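Local atomic coordinates of calcium uptake protein 2, mitochondrial (Homo sapiens, PDB entry 6LB7), a protein that probably senses calcium through EF-hands and, as a partner of calcium uptake protein 1, regulates calcium entry through the mitochondrial calcium uniporter. Residues Q284-N288 against N289-T293; K225-R228 against E229-A233; E304-H308 against E309-G313. All coordinates share one frame; numbering follows the deposited sequence.

In the fold
The three contacts follow one another along the chain in the order 2, 1, 3, and all lie in its C-terminal half. Contact 2 ends helix 220-230, contact 1 opens helix 288-298, and contact 3 opens helix 308-320. Their centres form a near-equal triangle: contact 1 and contact 2 are about 16 Å apart, contact 1 and contact 3 about 15 Å, contact 2 and contact 3 about 17 Å. Contacts 1 and 2 touch directly, T293 CG2 lying 4.0 Å from L231 CD1. Helices 288-298 and 308-320 are consecutive, with a loop between them whose sequence fits an EF-hand; contacts 1 and 3 thus start its two helices, and contact 2 is the C-terminal end of helix 220-230, which packs against the first.

Contact 1 of 3, residues Q284-N288 against N289-T293; sequences QELSN and NILDT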
ATOM      1  N   GLN B 284     -14.835  10.175  -8.370  1.00 41.23           N
ATOM      2  CA  GLN B 284     -16.287  10.433  -8.359  1.00 45.13           C
ATOM      3  C   GLN B 284     -16.730  11.243  -7.147  1.00 43.44           C
ATOM      4  O   GLN B 284     -15.934  11.487  -6.244  1.00 41.28           O
ATOM      5  CB  GLN B 284     -17.015   9.106  -8.206  1.00 52.31           C
ATOM      6  CG  GLN B 284     -16.569   8.055  -9.187  1.00 61.21           C
ATOM      7  CD  GLN B 284     -17.035   8.426 -10.566  1.00 67.51           C
ATOM      8  OE1 GLN B 284     -17.101   9.594 -10.926  1.00 66.11           O
ATOM      9  NE2 GLN B 284     -17.391   7.420 -11.337  1.00 72.74           N
ATOM     10  N   GLU B 285     -18.004  11.613  -7.181  1.00 44.60           N
ATOM     11  CA  GLU B 285     -18.666  12.388  -6.151  1.00 35.26           C
ATOM     12  C   GLU B 285     -19.518  11.487  -5.262  1.00 29.60           C
ATOM     13  O   GLU B 285     -19.840  10.342  -5.602  1.00 37.02           O
ATOM     14  CB  GLU B 285     -19.550  13.473  -6.770  1.00 43.34           C
ATOM     15  CG  GLU B 285     -18.847  14.451  -7.646  1.00 55.97           C
ATOM     16  CD  GLU B 285     -19.632  15.738  -7.855  1.00 65.80           C
ATOM     17  OE1 GLU B 285     -20.414  15.798  -8.774  1.00 73.45           O
ATOM     18  OE2 GLU B 285     -19.467  16.679  -7.101  1.00 62.70           O
ATOM     19  N   LEU B 286     -19.847  12.011  -4.091  1.00 23.89           N
ATOM     20  CA  LEU B 286     -20.886  11.481  -3.230  1.00 27.32           C
ATOM     21  C   LEU B 286     -22.069  12.436  -3.234  1.00 28.39           C
ATOM     22  O   LEU B 286     -21.896  13.646  -3.395  1.00 28.10           O
ATOM     23  CB  LEU B 286     -20.380  11.320  -1.808  1.00 16.47           C
ATOM     24  CG  LEU B 286     -19.261  10.302  -1.647  1.00 21.73           C
ATOM     25  CD1 LEU B 286     -18.882  10.222  -0.190  1.00 16.81           C
ATOM     26  CD2 LEU B 286     -19.696   8.949  -2.184  1.00 22.76           C
ATOM     27  N   SER B 287     -23.265  11.888  -3.020  1.00 28.36           N
ATOM     28  CA  SER B 287     -24.478  12.699  -3.032  1.00 21.84           C
ATOM     29  C   SER B 287     -24.613  13.544  -1.767  1.00 28.70           C
ATOM     30  O   SER B 287     -24.102  13.196  -0.693  1.00 21.33           O
ATOM     31  CB  SER B 287     -25.709  11.811  -3.173  1.00 21.34           C
ATOM     32  OG  SER B 287     -25.778  10.889  -2.088  1.00 24.53           O
ATOM     33  N   ASN B 288     -25.371  14.645  -1.905  1.00 21.63           N
ATOM     34  CA  ASN B 288     -25.492  15.651  -0.852  1.00 22.43           C
ATOM     35  C   ASN B 288     -26.170  15.106   0.395  1.00 19.88           C
ATOM     36  O   ASN B 288     -25.799  15.475   1.513  1.00 26.27           O
ATOM     37  CB  ASN B 288     -26.283  16.850  -1.371  1.00 34.71           C
ATOM     38  CG  ASN B 288     -25.528  17.637  -2.413  1.00 45.21           C
ATOM     39  OD1 ASN B 288     -24.325  17.852  -2.289  1.00 40.87           O
ATOM     40  ND2 ASN B 288     -26.232  18.079  -3.448  1.00 56.56           N
ATOM     41  N   ASN B 289     -27.207  14.276   0.235  1.00 17.84           N
ATOM     42  CA  ASN B 289     -27.828  13.699   1.426  1.00 27.11           C
ATOM     43  C   ASN B 289     -26.821  12.881   2.240  1.00 26.63           C
ATOM     44  O   ASN B 289     -26.863  12.897   3.478  1.00 22.20           O
ATOM     45  CB  ASN B 289     -29.069  12.856   1.045  1.00 21.40           C
ATOM     46  CG  ASN B 289     -28.807  11.848  -0.092  1.00 22.65           C
ATOM     47  OD1 ASN B 289     -27.663  11.580  -0.482  1.00 31.68           O
ATOM     48  ND2 ASN B 289     -29.893  11.285  -0.629  1.00 21.31           N
ATOM     49  N   ILE B 290     -25.890  12.193   1.570  1.00 28.61           N
ATOM     50  CA  ILE B 290     -24.893  11.403   2.290  1.00 23.23           C
ATOM     51  C   ILE B 290     -23.809  12.301   2.879  1.00 17.97           C
ATOM     52  O   ILE B 290     -23.426  12.143   4.049  1.00 19.68           O
ATOM     53  CB  ILE B 290     -24.300  10.309   1.382  1.00 20.88           C
ATOM     54  CG1 ILE B 290     -25.279   9.126   1.270  1.00 14.86           C
ATOM     55  CG2 ILE B 290     -22.981   9.763   1.980  1.00 18.94           C
ATOM     56  CD1 ILE B 290     -24.857   8.085   0.294  1.00 19.07           C
ATOM     57  N   LEU B 291     -23.302  13.256   2.091  1.00 18.35           N
ATOM     58  CA  LEU B 291     -22.357  14.233   2.639  1.00 24.83           C
ATOM     59  C   LEU B 291     -22.945  14.919   3.861  1.00 26.19           C
ATOM     60  O   LEU B 291     -22.270  15.088   4.883  1.00 22.35           O
ATOM     61  CB  LEU B 291     -21.991  15.290   1.594  1.00 23.69           C
ATOM     62  CG  LEU B 291     -21.193  14.869   0.365  1.00 29.04           C
ATOM     63  CD1 LEU B 291     -21.150  16.000  -0.640  1.00 34.57           C
ATOM     64  CD2 LEU B 291     -19.789  14.439   0.746  1.00 21.66           C
ATOM     65  N   ASP B 292     -24.212  15.326   3.765  1.00 24.72           N
ATOM     66  CA  ASP B 292     -24.852  16.002   4.887  1.00 20.80           C
ATOM     67  C   ASP B 292     -24.950  15.092   6.103  1.00 21.71           C
ATOM     68  O   ASP B 292     -24.751  15.538   7.235  1.00 23.13           O
ATOM     69  CB  ASP B 292     -26.244  16.490   4.479  1.00 29.80           C
ATOM     70  CG  ASP B 292     -26.955  17.220   5.604  1.00 44.64           C
ATOM     71  OD1 ASP B 292     -27.970  16.695   6.115  1.00 50.92           O
ATOM     72  OD2 ASP B 292     -26.491  18.315   5.986  1.00 57.21           O
ATOM     73  N   THR B 293     -25.275  13.810   5.888  1.00 22.20           N
ATOM     74  CA  THR B 293     -25.357  12.866   6.999  1.00 20.14           C
ATOM     75  C   THR B 293     -24.005  12.679   7.674  1.00 23.44           C
ATOM     76  O   THR B 293     -23.914  12.651   8.910  1.00 23.00           O
ATOM     77  CB  THR B 293     -25.898  11.518   6.505  1.00 23.69           C
ATOM     78  OG1 THR B 293     -27.215  11.704   5.982  1.00 26.33           O
ATOM     79  CG2 THR B 293     -25.960  10.522   7.653  1.00 21.89           C
TER
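S287 and N289 meet side chain to side chain: S287 OG donates to N289 OD1 at 2.6 Å, lying in the plane of the amide. Both first torsions are near +60°, each putting its polar group between the backbone N and the carbonyl carbon (S287 60°, N289 49°), and this brings hydroxyl and amide together across the start of the helix. S287 is the N-cap residue, but its hydroxyl bonds N289 and does not cap the helix; its carbonyl is what starts the helix, taking L291 N at 2.9 Å and, weakly, I290 N. The other end of the amide, N289 ND2, is held by E241 and by the carbonyl of E235. Helix 288-298 is probably the entering helix of a C-terminal EF-hand, to judge from the loop sequence that follows, and L291 turns its branched end back over the residues before it: CG lies 3.5 Å from S287 O, and CD2 is 4.1 Å from CB of L286. I290 brings CG1 and CD1 near the serine, both 3.8 Å from S287 OG. One turn on, T293 OG1 and T293 N reach the carbonyl of N289 from opposite faces, while D292 directs its carboxylate to K204 of helix 204-211.

Contact 2 of 3, residues K225-R228 against E229-A233; sequences KNVR and EKLSA
K225 and E229, one turn apart on helix 220-230, form a bidentate salt bridge: NZ of K225 donates to E229 OE1 at 2.6 Å and to OE2 at 2.8 Å, each oxygen using its syn lone pair. The lysine chain runs extended until its last torsion (chi4 50°), which folds NZ in front of the carboxylate. R228 adds a second positive charge nearby, its NH2 being 4.5 Å from E229 OE1, too far for a salt bridge. Next along the helix, K230 runs extended alongside N226, and its NZ donates to N226 OD1 at 2.7 Å from well above the amide plane. The other end of that buried amide, ND2, is satisfied by the carbonyl of I297. Backbone bonds follow the helical pattern as far as K230 N, which binds N226 O at 2.8 Å. L231 then leaves helical geometry, and a water donates to both V227 O and L231 O, at 2.8 and 2.6 Å. V227 CG1 touches L231 CD1 at 3.9 Å, and both side chains pack against helices 204-211 and 288-298. With both carboxylate oxygens engaged, E229 is probably stabilised as its anion, and N226 ties the end of this helix to helix 288-298.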
ATOM      1  N   LYS B 225     -26.314  10.489  19.500  1.00 30.47           N
ATOM      2  CA  LYS B 225     -27.058  11.698  19.831  1.00 35.93           C
ATOM      3  C   LYS B 225     -27.232  12.571  18.592  1.00 30.40           C
ATOM      4  O   LYS B 225     -28.320  13.100  18.346  1.00 31.64           O
ATOM      5  CB  LYS B 225     -26.357  12.458  20.960  1.00 29.40           C
ATOM      6  CG  LYS B 225     -27.110  13.677  21.455  1.00 38.86           C
ATOM      7  CD  LYS B 225     -26.435  14.306  22.662  1.00 47.25           C
ATOM      8  CE  LYS B 225     -27.104  15.639  23.036  1.00 50.44           C
ATOM      9  NZ  LYS B 225     -28.596  15.541  23.156  1.00 46.31           N
ATOM     10  N   ASN B 226     -26.180  12.691  17.775  1.00 29.88           N
ATOM     11  CA  ASN B 226     -26.276  13.476  16.547  1.00 28.08           C
ATOM     12  C   ASN B 226     -27.249  12.851  15.563  1.00 29.52           C
ATOM     13  O   ASN B 226     -27.965  13.570  14.858  1.00 28.23           O
ATOM     14  CB  ASN B 226     -24.899  13.623  15.899  1.00 26.84           C
ATOM     15  CG  ASN B 226     -23.999  14.567  16.666  1.00 30.68           C
ATOM     16  OD1 ASN B 226     -24.476  15.398  17.419  1.00 28.63           O
ATOM     17  ND2 ASN B 226     -22.695  14.450  16.468  1.00 31.06           N
ATOM     18  N   VAL B 227     -27.269  11.518  15.474  1.00 28.51           N
ATOM     19  CA  VAL B 227     -28.221  10.855  14.586  1.00 28.44           C
ATOM     20  C   VAL B 227     -29.644  11.218  14.982  1.00 39.45           C
ATOM     21  O   VAL B 227     -30.462  11.616  14.144  1.00 38.45           O
ATOM     22  CB  VAL B 227     -28.018   9.328  14.599  1.00 22.84           C
ATOM     23  CG1 VAL B 227     -29.150   8.649  13.825  1.00 28.69           C
ATOM     24  CG2 VAL B 227     -26.662   8.935  14.013  1.00 20.15           C
ATOM     25  N   ARG B 228     -29.956  11.104  16.278  1.00 33.08           N
ATOM     26  CA  ARG B 228     -31.334  11.268  16.725  1.00 33.56           C
ATOM     27  C   ARG B 228     -31.796  12.709  16.610  1.00 34.00           C
ATOM     28  O   ARG B 228     -32.970  12.956  16.317  1.00 41.37           O
ATOM     29  CB  ARG B 228     -31.491  10.792  18.169  1.00 36.26           C
ATOM     30  CG  ARG B 228     -31.190   9.325  18.395  1.00 38.13           C
ATOM     31  CD  ARG B 228     -31.623   8.893  19.792  1.00 48.96           C
ATOM     32  NE  ARG B 228     -31.078   9.749  20.848  1.00 56.26           N
ATOM     33  CZ  ARG B 228     -29.971   9.486  21.545  1.00 56.55           C
ATOM     34  NH1 ARG B 228     -29.268   8.385  21.310  1.00 46.35           N
ATOM     35  NH2 ARG B 228     -29.565  10.335  22.481  1.00 62.32           N
ATOM     36  N   GLU B 229     -30.893  13.670  16.811  1.00 35.25           N
ATOM     37  CA  GLU B 229     -31.288  15.060  16.949  1.00 41.80           C
ATOM     38  C   GLU B 229     -30.959  15.941  15.751  1.00 45.93           C
ATOM     39  O   GLU B 229     -31.631  16.958  15.562  1.00 48.36           O
ATOM     40  CB  GLU B 229     -30.646  15.657  18.210  1.00 41.89           C
ATOM     41  CG  GLU B 229     -31.190  15.022  19.489  1.00 43.98           C
ATOM     42  CD  GLU B 229     -30.368  15.342  20.718  1.00 50.90           C
ATOM     43  OE1 GLU B 229     -30.600  14.687  21.764  1.00 51.73           O
ATOM     44  OE2 GLU B 229     -29.491  16.236  20.644  1.00 52.64           O
ATOM     45  N   LYS B 230     -29.971  15.585  14.925  1.00 43.33           N
ATOM     46  CA  LYS B 230     -29.573  16.455  13.827  1.00 39.19           C
ATOM     47  C   LYS B 230     -29.879  15.899  12.449  1.00 35.28           C
ATOM     48  O   LYS B 230     -29.719  16.623  11.461  1.00 44.22           O
ATOM     49  CB  LYS B 230     -28.079  16.772  13.909  1.00 37.48           C
ATOM     50  CG  LYS B 230     -27.674  17.350  15.239  1.00 45.58           C
ATOM     51  CD  LYS B 230     -26.173  17.463  15.355  1.00 44.82           C
ATOM     52  CE  LYS B 230     -25.775  18.187  16.631  1.00 41.34           C
ATOM     53  NZ  LYS B 230     -24.300  18.065  16.855  1.00 50.09           N
ATOM     54  N   LEU B 231     -30.308  14.650  12.344  1.00 39.99           N
ATOM     55  CA  LEU B 231     -30.597  14.082  11.035  1.00 43.10           C
ATOM     56  C   LEU B 231     -32.013  14.472  10.672  1.00 61.73           C
ATOM     57  O   LEU B 231     -32.982  13.879  11.154  1.00 67.23           O
ATOM     58  CB  LEU B 231     -30.403  12.570  11.018  1.00 31.14           C
ATOM     59  CG  LEU B 231     -28.930  12.213  10.938  1.00 34.04           C
ATOM     60  CD1 LEU B 231     -28.757  10.745  10.567  1.00 35.87           C
ATOM     61  CD2 LEU B 231     -28.241  13.123   9.932  1.00 26.06           C
ATOM     62  N   SER B 232     -32.122  15.492   9.828  1.00 56.56           N
ATOM     63  CA  SER B 232     -33.408  15.901   9.301  1.00 67.13           C
ATOM     64  C   SER B 232     -34.098  14.726   8.618  1.00 68.71           C
ATOM     65  O   SER B 232     -33.486  13.696   8.309  1.00 71.29           O
ATOM     66  CB  SER B 232     -33.225  17.048   8.310  1.00 70.42           C
ATOM     67  OG  SER B 232     -32.215  17.930   8.773  1.00 71.42           O
ATOM     68  N   ALA B 233     -35.394  14.883   8.397  1.00 69.28           N
ATOM     69  CA  ALA B 233     -36.106  13.982   7.497  1.00 72.36           C
ATOM     70  C   ALA B 233     -35.965  14.451   6.050  1.00 74.43           C
ATOM     71  O   ALA B 233     -36.938  14.511   5.300  1.00 73.70           O
ATOM     72  CB  ALA B 233     -37.569  13.879   7.907  1.00 72.69           C
TER
HETATM   73  O   HOH W   1     -33.004  11.893  12.886  1.00 36.24           O

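Contact 3 of 3, residues E304-H308 against E309-G313; sequences ECLSH and EEFLG
H308 and E309, adjacent at the start of helix 308-320, stack flat on flat. The E309 carboxylate lies over one face of the imidazole, the two planes only 14° apart, with OE1 3.5 Å above the ring plane, over its centre, and CD 3.3 Å from H308 CE1. The bend of the glutamate at chi2 (99°) swings its carboxylate back over the ring; a protonated histidine would probably strengthen the pairing, though its charge is not known. E310 bends likewise at chi2, in its case towards the serine before the helix, so that OE1 comes within 3.4 Å of S307 CB. Apolar contact is made by L306, whose CD2 is 4.0 Å from F311 CD2; the two side chains pack with V294 of helix 288-298, and the F311 ring also meets that of F298. Backbone hydrogen bonds begin the helix: F311 N donates to S307 O at 3.1 Å and L312 N to H308 O at 2.9 Å. S307 is at the N-cap and centres an inverse gamma turn; its hydroxyl makes weak bonds with F298 O and L300 N. Upstream, the backbone of L306 bonds to that of V269, consistent with the short pairing that joins loops of neighbouring EF-hands. Together with the sequence, a loop entering its second helix in this way points to the exiting half of an EF-hand.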
ATOM      1  N   GLU B 304     -18.681  23.181  11.828  1.00 38.74           N
ATOM      2  CA  GLU B 304     -18.785  22.664  10.465  1.00 46.03           C
ATOM      3  C   GLU B 304     -17.448  22.153   9.929  1.00 38.43           C
ATOM      4  O   GLU B 304     -17.213  22.169   8.714  1.00 36.25           O
ATOM      5  CB  GLU B 304     -19.378  23.713   9.523  1.00 55.42           C
ATOM      6  CG  GLU B 304     -20.817  24.062   9.842  1.00 63.65           C
ATOM      7  CD  GLU B 304     -21.337  25.163   8.959  1.00 73.86           C
ATOM      8  OE1 GLU B 304     -20.588  26.139   8.724  1.00 75.44           O
ATOM      9  OE2 GLU B 304     -22.491  25.048   8.491  1.00 80.15           O
ATOM     10  N   CYS B 305     -16.567  21.700  10.820  1.00 30.95           N
ATOM     11  CA  CYS B 305     -15.393  20.926  10.434  1.00 34.60           C
ATOM     12  C   CYS B 305     -15.596  19.468  10.828  1.00 29.25           C
ATOM     13  O   CYS B 305     -16.184  19.172  11.871  1.00 34.20           O
ATOM     14  CB  CYS B 305     -14.120  21.479  11.080  1.00 38.69           C
ATOM     15  SG  CYS B 305     -13.815  23.211  10.632  1.00 44.79           S
ATOM     16  N   LEU B 306     -15.116  18.561   9.987  1.00 29.65           N
ATOM     17  CA  LEU B 306     -15.333  17.141  10.212  1.00 28.11           C
ATOM     18  C   LEU B 306     -14.281  16.604  11.173  1.00 31.54           C
ATOM     19  O   LEU B 306     -13.082  16.851  10.999  1.00 33.66           O
ATOM     20  CB  LEU B 306     -15.271  16.377   8.888  1.00 19.91           C
ATOM     21  CG  LEU B 306     -15.846  14.958   8.949  1.00 27.41           C
ATOM     22  CD1 LEU B 306     -17.357  15.024   9.008  1.00 26.41           C
ATOM     23  CD2 LEU B 306     -15.396  14.111   7.784  1.00 20.59           C
ATOM     24  N   SER B 307     -14.724  15.873  12.194  1.00 25.03           N
ATOM     25  CA  SER B 307     -13.797  15.120  13.033  1.00 26.11           C
ATOM     26  C   SER B 307     -13.385  13.892  12.226  1.00 25.53           C
ATOM     27  O   SER B 307     -13.960  12.806  12.332  1.00 23.32           O
ATOM     28  CB  SER B 307     -14.437  14.761  14.362  1.00 28.56           C
ATOM     29  OG  SER B 307     -14.999  15.914  14.965  1.00 34.97           O
ATOM     30  N   HIS B 308     -12.393  14.092  11.358  1.00 24.50           N
ATOM     31  CA  HIS B 308     -12.150  13.104  10.314  1.00 27.70           C
ATOM     32  C   HIS B 308     -11.466  11.861  10.856  1.00 25.57           C
ATOM     33  O   HIS B 308     -11.626  10.774  10.290  1.00 22.90           O
ATOM     34  CB  HIS B 308     -11.328  13.723   9.186  1.00 34.48           C
ATOM     35  CG  HIS B 308     -10.089  14.419   9.653  1.00 34.00           C
ATOM     36  ND1 HIS B 308      -8.909  13.753   9.892  1.00 42.09           N
ATOM     37  CD2 HIS B 308      -9.845  15.725   9.912  1.00 33.55           C
ATOM     38  CE1 HIS B 308      -7.992  14.618  10.288  1.00 43.05           C
ATOM     39  NE2 HIS B 308      -8.535  15.819  10.313  1.00 40.94           N
ATOM     40  N   GLU B 309     -10.723  11.993  11.955  1.00 24.25           N
ATOM     41  CA  GLU B 309     -10.121  10.820  12.577  1.00 23.28           C
ATOM     42  C   GLU B 309     -11.192   9.883  13.126  1.00 20.49           C
ATOM     43  O   GLU B 309     -11.071   8.660  13.010  1.00 21.75           O
ATOM     44  CB  GLU B 309      -9.156  11.256  13.684  1.00 30.24           C
ATOM     45  CG  GLU B 309      -7.979  12.124  13.205  1.00 41.23           C
ATOM     46  CD  GLU B 309      -8.197  13.632  13.422  1.00 67.44           C
ATOM     47  OE1 GLU B 309      -9.366  14.098  13.445  1.00 72.42           O
ATOM     48  OE2 GLU B 309      -7.186  14.356  13.575  1.00 72.19           O
ATOM     49  N   GLU B 310     -12.248  10.438  13.735  1.00 17.47           N
ATOM     50  CA  GLU B 310     -13.324   9.598  14.245  1.00 23.64           C
ATOM     51  C   GLU B 310     -14.134   8.994  13.103  1.00 20.29           C
ATOM     52  O   GLU B 310     -14.506   7.817  13.163  1.00 26.37           O
ATOM     53  CB  GLU B 310     -14.223  10.393  15.189  1.00 31.23           C
ATOM     54  CG  GLU B 310     -13.634  10.602  16.570  1.00 49.36           C
ATOM     55  CD  GLU B 310     -12.798  11.870  16.670  1.00 65.81           C
ATOM     56  OE1 GLU B 310     -12.361  12.400  15.615  1.00 62.58           O
ATOM     57  OE2 GLU B 310     -12.583  12.338  17.811  1.00 70.65           O
ATOM     58  N   PHE B 311     -14.397   9.775  12.050  1.00 23.45           N
ATOM     59  CA  PHE B 311     -15.062   9.241  10.864  1.00 18.42           C
ATOM     60  C   PHE B 311     -14.292   8.047  10.305  1.00 22.36           C
ATOM     61  O   PHE B 311     -14.844   6.955  10.139  1.00 19.46           O
ATOM     62  CB  PHE B 311     -15.199  10.355   9.823  1.00 19.28           C
ATOM     63  CG  PHE B 311     -15.782   9.906   8.502  1.00 19.37           C
ATOM     64  CD1 PHE B 311     -17.006   9.252   8.442  1.00 15.82           C
ATOM     65  CD2 PHE B 311     -15.116  10.181   7.321  1.00 17.06           C
ATOM     66  CE1 PHE B 311     -17.542   8.866   7.223  1.00 19.65           C
ATOM     67  CE2 PHE B 311     -15.645   9.808   6.100  1.00 21.98           C
ATOM     68  CZ  PHE B 311     -16.864   9.143   6.051  1.00 23.31           C
ATOM     69  N   LEU B 312     -12.992   8.237  10.057  1.00 20.52           N
ATOM     70  CA  LEU B 312     -12.131   7.171   9.560  1.00 21.44           C
ATOM     71  C   LEU B 312     -12.155   5.944  10.473  1.00 20.13           C
ATOM     72  O   LEU B 312     -12.119   4.803   9.998  1.00 22.65           O
ATOM     73  CB  LEU B 312     -10.711   7.717   9.414  1.00 25.76           C
ATOM     74  CG  LEU B 312      -9.765   6.854   8.600  1.00 40.44           C
ATOM     75  CD1 LEU B 312     -10.248   6.778   7.153  1.00 40.30           C
ATOM     76  CD2 LEU B 312      -8.355   7.418   8.697  1.00 49.88           C
ATOM     77  N   GLY B 313     -12.226   6.157  11.786  1.00 20.61           N
ATOM     78  CA  GLY B 313     -12.346   5.030  12.689  1.00 22.94           C
ATOM     79  C   GLY B 313     -13.607   4.219  12.460  1.00 22.50           C
ATOM     80  O   GLY B 313     -13.561   2.986  12.413  1.00 22.58           O
TER